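Local coordinates for protein immunoreactive 84kD antigen PG93 (Porphyromonas gingivalis, PDB 5M11) that serves as an essential surface component of the type-IX secretion system of this oral bacterium and binds zinc and calcium ions, at residues 88-101 / 128-140. Residues are numbered along the deposited sequence; the frame is centred on the assembly and turned at random.
With ZN (zinc ion), chain I.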
ATOM      1  N   ILE A  88     -16.449   6.018 -13.683  1.00 45.22           N
ATOM      2  CA  ILE A  88     -16.590   6.134 -15.133  1.00 44.25           C
ATOM      3  C   ILE A  88     -15.643   7.213 -15.553  1.00 52.62           C
ATOM      4  O   ILE A  88     -15.752   8.348 -15.089  1.00 55.32           O
ATOM      5  CB  ILE A  88     -18.035   6.350 -15.648  1.00 45.28           C
ATOM      6  CG1 ILE A  88     -18.935   5.166 -15.224  1.00 44.95           C
ATOM      7  CG2 ILE A  88     -18.024   6.460 -17.173  1.00 42.97           C
ATOM      8  CD1 ILE A  88     -20.413   5.431 -15.186  1.00 61.21           C
ATOM      9  N   LEU A  89     -14.666   6.836 -16.369  1.00 51.22           N
ATOM     10  CA  LEU A  89     -13.626   7.710 -16.905  1.00 54.76           C
ATOM     11  C   LEU A  89     -14.055   8.131 -18.306  1.00 60.85           C
ATOM     12  O   LEU A  89     -13.989   7.322 -19.236  1.00 58.95           O
ATOM     13  CB  LEU A  89     -12.299   6.924 -16.926  1.00 55.98           C
ATOM     14  CG  LEU A  89     -10.990   7.693 -16.819  1.00 64.03           C
ATOM     15  CD1 LEU A  89      -9.897   6.794 -16.282  1.00 63.96           C
ATOM     16  CD2 LEU A  89     -10.544   8.203 -18.180  1.00 69.95           C
ATOM     17  N   ASP A  90     -14.549   9.375 -18.449  1.00 61.34           N
ATOM     18  CA  ASP A  90     -15.011   9.868 -19.745  1.00 63.50           C
ATOM     19  C   ASP A  90     -13.798  10.209 -20.648  1.00 72.75           C
ATOM     20  O   ASP A  90     -12.648  10.159 -20.193  1.00 74.10           O
ATOM     21  CB  ASP A  90     -16.018  11.040 -19.597  1.00 66.35           C
ATOM     22  CG  ASP A  90     -15.508  12.449 -19.303  1.00 84.73           C
ATOM     23  OD1 ASP A  90     -14.292  12.693 -19.451  1.00 89.94           O
ATOM     24  OD2 ASP A  90     -16.347  13.334 -19.010  1.00 90.15           O
ATOM     25  N   GLU A  91     -14.063  10.516 -21.925  1.00 71.64           N
ATOM     26  CA  GLU A  91     -13.055  10.829 -22.947  1.00 75.83           C
ATOM     27  C   GLU A  91     -12.066  11.949 -22.500  1.00 84.69           C
ATOM     28  O   GLU A  91     -10.855  11.819 -22.699  1.00 86.41           O
ATOM     29  CB  GLU A  91     -13.774  11.227 -24.245  1.00 78.35           C
ATOM     30  CG  GLU A  91     -12.957  11.054 -25.514  1.00 89.72           C
ATOM     31  CD  GLU A  91     -13.597  11.633 -26.763  1.00114.37           C
ATOM     32  OE1 GLU A  91     -14.757  12.110 -26.685  1.00101.53           O
ATOM     33  OE2 GLU A  91     -12.937  11.598 -27.829  1.00109.36           O
ATOM     34  N   ALA A  92     -12.594  13.012 -21.863  1.00 82.73           N
ATOM     35  CA  ALA A  92     -11.823  14.163 -21.376  1.00 86.54           C
ATOM     36  C   ALA A  92     -10.958  13.821 -20.133  1.00 89.34           C
ATOM     37  O   ALA A  92     -10.092  14.628 -19.749  1.00 93.19           O
ATOM     38  CB  ALA A  92     -12.770  15.321 -21.050  1.00 87.78           C
ATOM     39  N   GLY A  93     -11.201  12.645 -19.535  1.00 79.36           N
ATOM     40  CA  GLY A  93     -10.517  12.178 -18.332  1.00 77.50           C
ATOM     41  C   GLY A  93     -11.221  12.605 -17.056  1.00 76.99           C
ATOM     42  O   GLY A  93     -10.582  12.807 -16.017  1.00 78.09           O
ATOM     43  N   ARG A  94     -12.543  12.762 -17.135  1.00 68.57           N
ATOM     44  CA  ARG A  94     -13.369  13.154 -16.008  1.00 66.34           C
ATOM     45  C   ARG A  94     -13.972  11.904 -15.389  1.00 64.61           C
ATOM     46  O   ARG A  94     -14.542  11.058 -16.093  1.00 63.01           O
ATOM     47  CB  ARG A  94     -14.443  14.164 -16.428  1.00 67.74           C
ATOM     48  CG  ARG A  94     -13.866  15.387 -17.156  1.00 86.30           C
ATOM     49  CD  ARG A  94     -14.898  16.480 -17.383  1.00 99.74           C
ATOM     50  NE  ARG A  94     -15.919  16.087 -18.359  1.00107.38           N
ATOM     51  CZ  ARG A  94     -17.181  16.508 -18.342  1.00118.93           C
ATOM     52  NH1 ARG A  94     -17.601  17.337 -17.393  1.00101.72           N
ATOM     53  NH2 ARG A  94     -18.032  16.101 -19.271  1.00105.81           N
ATOM     54  N   VAL A  95     -13.818  11.779 -14.071  1.00 58.09           N
ATOM     55  CA  VAL A  95     -14.264  10.626 -13.287  1.00 53.63           C
ATOM     56  C   VAL A  95     -15.674  10.862 -12.716  1.00 55.38           C
ATOM     57  O   VAL A  95     -15.946  11.932 -12.176  1.00 55.89           O
ATOM     58  CB  VAL A  95     -13.243  10.326 -12.154  1.00 57.40           C
ATOM     59  CG1 VAL A  95     -13.707   9.184 -11.252  1.00 54.26           C
ATOM     60  CG2 VAL A  95     -11.857  10.055 -12.718  1.00 59.01           C
ATOM     61  N   THR A  96     -16.546   9.847 -12.802  1.00 49.56           N
ATOM     62  CA  THR A  96     -17.894   9.916 -12.240  1.00 47.98           C
ATOM     63  C   THR A  96     -18.085   8.694 -11.359  1.00 51.18           C
ATOM     64  O   THR A  96     -17.925   7.561 -11.839  1.00 50.00           O
ATOM     65  CB  THR A  96     -18.945  10.042 -13.341  1.00 49.73           C
ATOM     66  OG1 THR A  96     -18.524  11.030 -14.280  1.00 55.43           O
ATOM     67  CG2 THR A  96     -20.282  10.416 -12.798  1.00 40.92           C
ATOM     68  N   ASN A  97     -18.398   8.921 -10.071  1.00 47.43           N
ATOM     69  CA  ASN A  97     -18.526   7.824  -9.108  1.00 46.20           C
ATOM     70  C   ASN A  97     -19.903   7.146  -9.140  1.00 48.87           C
ATOM     71  O   ASN A  97     -20.919   7.826  -9.277  1.00 51.09           O
ATOM     72  CB  ASN A  97     -18.217   8.317  -7.679  1.00 44.40           C
ATOM     73  CG  ASN A  97     -17.727   7.248  -6.717  1.00 69.71           C
ATOM     74  OD1 ASN A  97     -17.965   7.314  -5.501  1.00 57.28           O
ATOM     75  ND2 ASN A  97     -17.007   6.245  -7.229  1.00 63.14           N
ATOM     76  N   VAL A  98     -19.939   5.812  -9.001  1.00 41.89           N
ATOM     77  CA  VAL A  98     -21.188   5.040  -8.915  1.00 39.61           C
ATOM     78  C   VAL A  98     -21.025   4.129  -7.663  1.00 49.15           C
ATOM     79  O   VAL A  98     -20.601   2.968  -7.786  1.00 49.18           O
ATOM     80  CB  VAL A  98     -21.541   4.275 -10.231  1.00 39.83           C
ATOM     81  CG1 VAL A  98     -22.927   3.667 -10.162  1.00 37.02           C
ATOM     82  CG2 VAL A  98     -21.430   5.173 -11.467  1.00 39.89           C
ATOM     83  N   PRO A  99     -21.270   4.671  -6.431  1.00 48.89           N
ATOM     84  CA  PRO A  99     -20.993   3.889  -5.204  1.00 49.23           C
ATOM     85  C   PRO A  99     -22.127   3.010  -4.669  1.00 54.42           C
ATOM     86  O   PRO A  99     -21.983   2.478  -3.561  1.00 55.64           O
ATOM     87  CB  PRO A  99     -20.681   4.971  -4.178  1.00 52.24           C
ATOM     88  CG  PRO A  99     -21.458   6.149  -4.616  1.00 56.08           C
ATOM     89  CD  PRO A  99     -21.696   6.050  -6.095  1.00 50.92           C
ATOM     90  N   ALA A 100     -23.233   2.857  -5.427  1.00 50.26           N
ATOM     91  CA  ALA A 100     -24.418   2.070  -5.040  1.00 49.77           C
ATOM     92  C   ALA A 100     -24.089   0.655  -4.548  1.00 55.55           C
ATOM     93  O   ALA A 100     -24.672   0.244  -3.544  1.00 57.18           O
ATOM     94  CB  ALA A 100     -25.390   1.980  -6.202  1.00 48.87           C
ATOM     95  N   LEU A 101     -23.158  -0.081  -5.231  1.00 51.02           N
ATOM     96  CA  LEU A 101     -22.809  -1.454  -4.853  1.00 50.33           C
ATOM     97  C   LEU A 101     -21.998  -1.485  -3.594  1.00 57.31           C
ATOM     98  O   LEU A 101     -22.288  -2.313  -2.740  1.00 58.97           O
ATOM     99  CB  LEU A 101     -22.074  -2.223  -5.967  1.00 48.80           C
ATOM    100  CG  LEU A 101     -22.897  -2.581  -7.227  1.00 50.53           C
ATOM    101  CD1 LEU A 101     -22.028  -3.238  -8.275  1.00 48.96           C
ATOM    102  CD2 LEU A 101     -24.051  -3.510  -6.899  1.00 52.67           C
ATOM    103  N   PHE A 128     -22.683 -10.408  -5.894  1.00 44.06           N
ATOM    104  CA  PHE A 128     -23.756  -9.493  -5.478  1.00 42.89           C
ATOM    105  C   PHE A 128     -24.986  -9.662  -6.360  1.00 48.13           C
ATOM    106  O   PHE A 128     -26.039  -9.083  -6.046  1.00 49.27           O
ATOM    107  CB  PHE A 128     -23.274  -8.009  -5.545  1.00 42.74           C
ATOM    108  CG  PHE A 128     -22.605  -7.632  -6.846  1.00 41.39           C
ATOM    109  CD1 PHE A 128     -23.361  -7.242  -7.950  1.00 42.01           C
ATOM    110  CD2 PHE A 128     -21.229  -7.767  -7.003  1.00 42.31           C
ATOM    111  CE1 PHE A 128     -22.751  -7.010  -9.191  1.00 41.12           C
ATOM    112  CE2 PHE A 128     -20.619  -7.513  -8.236  1.00 43.43           C
ATOM    113  CZ  PHE A 128     -21.383  -7.138  -9.323  1.00 39.58           C
ATOM    114  N   GLY A 129     -24.811 -10.373  -7.486  1.00 42.27           N
ATOM    115  CA  GLY A 129     -25.856 -10.603  -8.472  1.00 41.32           C
ATOM    116  C   GLY A 129     -25.476 -10.104  -9.855  1.00 45.09           C
ATOM    117  O   GLY A 129     -24.313 -10.214 -10.261  1.00 45.99           O
ATOM    118  N   LEU A 130     -26.469  -9.577 -10.602  1.00 38.41           N
ATOM    119  CA  LEU A 130     -26.268  -9.030 -11.935  1.00 35.41           C
ATOM    120  C   LEU A 130     -26.719  -7.585 -11.950  1.00 41.06           C
ATOM    121  O   LEU A 130     -27.911  -7.345 -11.870  1.00 42.67           O
ATOM    122  CB  LEU A 130     -26.984  -9.857 -13.018  1.00 33.79           C
ATOM    123  CG  LEU A 130     -26.833  -9.364 -14.470  1.00 35.52           C
ATOM    124  CD1 LEU A 130     -25.364  -9.295 -14.886  1.00 35.38           C
ATOM    125  CD2 LEU A 130     -27.601 -10.242 -15.433  1.00 34.13           C
ATOM    126  N   SER A 131     -25.772  -6.624 -12.040  1.00 36.69           N
ATOM    127  CA  SER A 131     -26.068  -5.196 -12.015  1.00 36.15           C
ATOM    128  C   SER A 131     -26.013  -4.541 -13.404  1.00 42.40           C
ATOM    129  O   SER A 131     -25.057  -4.753 -14.172  1.00 44.99           O
ATOM    130  CB  SER A 131     -25.108  -4.484 -11.076  1.00 37.20           C
ATOM    131  OG  SER A 131     -25.545  -4.704  -9.748  1.00 44.29           O
ATOM    132  N   VAL A 132     -27.046  -3.748 -13.726  1.00 35.29           N
ATOM    133  CA  VAL A 132     -27.106  -3.019 -14.991  1.00 32.60           C
ATOM    134  C   VAL A 132     -26.633  -1.609 -14.699  1.00 38.01           C
ATOM    135  O   VAL A 132     -27.252  -0.877 -13.904  1.00 39.04           O
ATOM    136  CB  VAL A 132     -28.485  -3.033 -15.692  1.00 33.20           C
ATOM    137  CG1 VAL A 132     -28.388  -2.437 -17.084  1.00 31.88           C
ATOM    138  CG2 VAL A 132     -29.018  -4.436 -15.782  1.00 32.79           C
ATOM    139  N   LEU A 133     -25.533  -1.242 -15.339  1.00 31.62           N
ATOM    140  CA  LEU A 133     -24.970   0.063 -15.166  1.00 31.74           C
ATOM    141  C   LEU A 133     -25.262   0.906 -16.383  1.00 40.10           C
ATOM    142  O   LEU A 133     -25.085   0.451 -17.524  1.00 41.19           O
ATOM    143  CB  LEU A 133     -23.470  -0.060 -14.894  1.00 31.24           C
ATOM    144  CG  LEU A 133     -22.587   1.166 -14.965  1.00 35.81           C
ATOM    145  CD1 LEU A 133     -22.969   2.199 -13.936  1.00 35.25           C
ATOM    146  CD2 LEU A 133     -21.149   0.752 -14.783  1.00 41.34           C
ATOM    147  N   ASP A 134     -25.773   2.128 -16.123  1.00 37.36           N
ATOM    148  CA  ASP A 134     -26.032   3.124 -17.138  1.00 37.74           C
ATOM    149  C   ASP A 134     -24.777   4.017 -17.140  1.00 43.70           C
ATOM    150  O   ASP A 134     -24.613   4.909 -16.305  1.00 44.85           O
ATOM    151  CB  ASP A 134     -27.350   3.871 -16.877  1.00 39.72           C
ATOM    152  CG  ASP A 134     -27.711   4.949 -17.883  1.00 54.82           C
ATOM    153  OD1 ASP A 134     -26.845   5.311 -18.714  1.00 56.96           O
ATOM    154  OD2 ASP A 134     -28.850   5.448 -17.829  1.00 64.43           O
ATOM    155  N   VAL A 135     -23.861   3.693 -18.053  1.00 38.86           N
ATOM    156  CA  VAL A 135     -22.577   4.338 -18.218  1.00 39.34           C
ATOM    157  C   VAL A 135     -22.745   5.846 -18.500  1.00 45.44           C
ATOM    158  O   VAL A 135     -22.118   6.627 -17.801  1.00 47.56           O
ATOM    159  CB  VAL A 135     -21.749   3.614 -19.311  1.00 42.69           C
ATOM    160  CG1 VAL A 135     -20.362   4.247 -19.453  1.00 44.62           C
ATOM    161  CG2 VAL A 135     -21.640   2.106 -19.021  1.00 39.83           C
ATOM    162  N   ALA A 136     -23.594   6.264 -19.464  1.00 41.66           N
ATOM    163  CA  ALA A 136     -23.790   7.703 -19.764  1.00 43.29           C
ATOM    164  C   ALA A 136     -24.248   8.524 -18.563  1.00 47.51           C
ATOM    165  O   ALA A 136     -23.800   9.652 -18.403  1.00 49.79           O
ATOM    166  CB  ALA A 136     -24.806   7.879 -20.878  1.00 44.80           C
ATOM    167  N   GLU A 137     -25.139   7.956 -17.723  1.00 42.63           N
ATOM    168  CA  GLU A 137     -25.752   8.636 -16.586  1.00 42.30           C
ATOM    169  C   GLU A 137     -25.280   8.134 -15.196  1.00 45.48           C
ATOM    170  O   GLU A 137     -25.885   8.482 -14.182  1.00 45.18           O
ATOM    171  CB  GLU A 137     -27.276   8.495 -16.683  1.00 43.25           C
ATOM    172  CG  GLU A 137     -27.949   9.271 -17.803  1.00 46.19           C
ATOM    173  CD  GLU A 137     -29.451   9.168 -17.690  1.00 57.13           C
ATOM    174  OE1 GLU A 137     -30.074  10.151 -17.244  1.00 66.99           O
ATOM    175  OE2 GLU A 137     -29.997   8.070 -17.929  1.00 52.85           O
ATOM    176  N   ALA A 138     -24.198   7.358 -15.138  1.00 42.59           N
ATOM    177  CA  ALA A 138     -23.597   6.872 -13.897  1.00 42.47           C
ATOM    178  C   ALA A 138     -24.638   6.430 -12.840  1.00 48.58           C
ATOM    179  O   ALA A 138     -24.630   6.923 -11.714  1.00 49.82           O
ATOM    180  CB  ALA A 138     -22.701   7.951 -13.323  1.00 44.82           C
ATOM    181  N   ARG A 139     -25.540   5.518 -13.203  1.00 44.36           N
ATOM    182  CA  ARG A 139     -26.535   5.053 -12.240  1.00 43.74           C
ATOM    183  C   ARG A 139     -26.888   3.598 -12.482  1.00 45.72           C
ATOM    184  O   ARG A 139     -26.798   3.134 -13.623  1.00 46.39           O
ATOM    185  CB  ARG A 139     -27.801   5.934 -12.234  1.00 44.74           C
ATOM    186  CG  ARG A 139     -28.509   6.103 -13.560  1.00 58.03           C
ATOM    187  CD  ARG A 139     -29.837   6.833 -13.363  1.00 70.61           C
ATOM    188  NE  ARG A 139     -30.549   7.030 -14.626  1.00 78.68           N
ATOM    189  CZ  ARG A 139     -31.201   6.064 -15.277  1.00 91.66           C
ATOM    190  NH1 ARG A 139     -31.240   4.827 -14.788  1.00 62.51           N
ATOM    191  NH2 ARG A 139     -31.800   6.324 -16.431  1.00 86.41           N
ATOM    192  N   ILE A 140     -27.286   2.881 -11.412  1.00 38.23           N
ATOM    193  CA  ILE A 140     -27.644   1.471 -11.546  1.00 35.90           C
ATOM    194  C   ILE A 140     -29.189   1.317 -11.439  1.00 41.58           C
ATOM    195  O   ILE A 140     -29.739   1.327 -10.340  1.00 44.02           O
ATOM    196  CB  ILE A 140     -26.851   0.577 -10.567  1.00 37.08           C
ATOM    197  CG1 ILE A 140     -25.381   0.526 -10.999  1.00 35.94           C
ATOM    198  CG2 ILE A 140     -27.445  -0.818 -10.503  1.00 37.20           C
ATOM    199  CD1 ILE A 140     -24.477   0.341  -9.910  1.00 42.03           C
TER
HETATM  200 ZN    ZN I 808     -29.425   6.738 -19.408  1.00 49.98          ZN
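Val98 faces a row of methyl groups from 128-140 and shows how two neighbouring sheets can pack by apolar contact, side chains resting on side chains and on the backbone of a turn, with no hydrogen bond passing from one segment to the other. Its two branches divide the work: CG1 lies anti to the backbone N (chi1 -172°) and meets Ile140 CD1 at 3.7 Å and Leu133 CD1 at 4.0 Å, while CG2 rests on the CB of Ala138. Next to it, Ile88 sends its CD1 over the Val135–Ala138 turn, and its CG2 lies 3.9 Å from Val135 CG1. At the other end of the buried part, Leu101 CD1 sits over one face of the Phe128 ring, 4.2 Å from its centroid, a CH-pi contact offset toward the rim; CD2 reaches Phe128 CD1 and Ser131 OG, whose hydroxyl is hydrogen-bonded to Thr143. The two segments belong to successive four-stranded antiparallel sheets, 65-98 and 112-144, adjacent blades of the N-terminal beta-propeller, so the contact fills the seam between blades. The exposed Thr96 and Ala100 form its thin edge: Thr96 CG2 touches Ala138 CB, and Ala100 CB stands 4.2 Å from Ile140 CD1. Within 128-140, Ala138 and Arg139 both face Asp134 in a G1 beta bulge. Here buried Asp134 and exposed Glu137 give OD2 and OE2 to the zinc ion, each at 2.1 Å, alongside one atom from elsewhere in the structure. Exposed Arg139 NH2 forms salt bridges to both carboxylates, with a weak, bent hydrogen bond to Glu137 OE2; Asp134 OD2 lies above the guanidinium plane, with no N-H aimed at it.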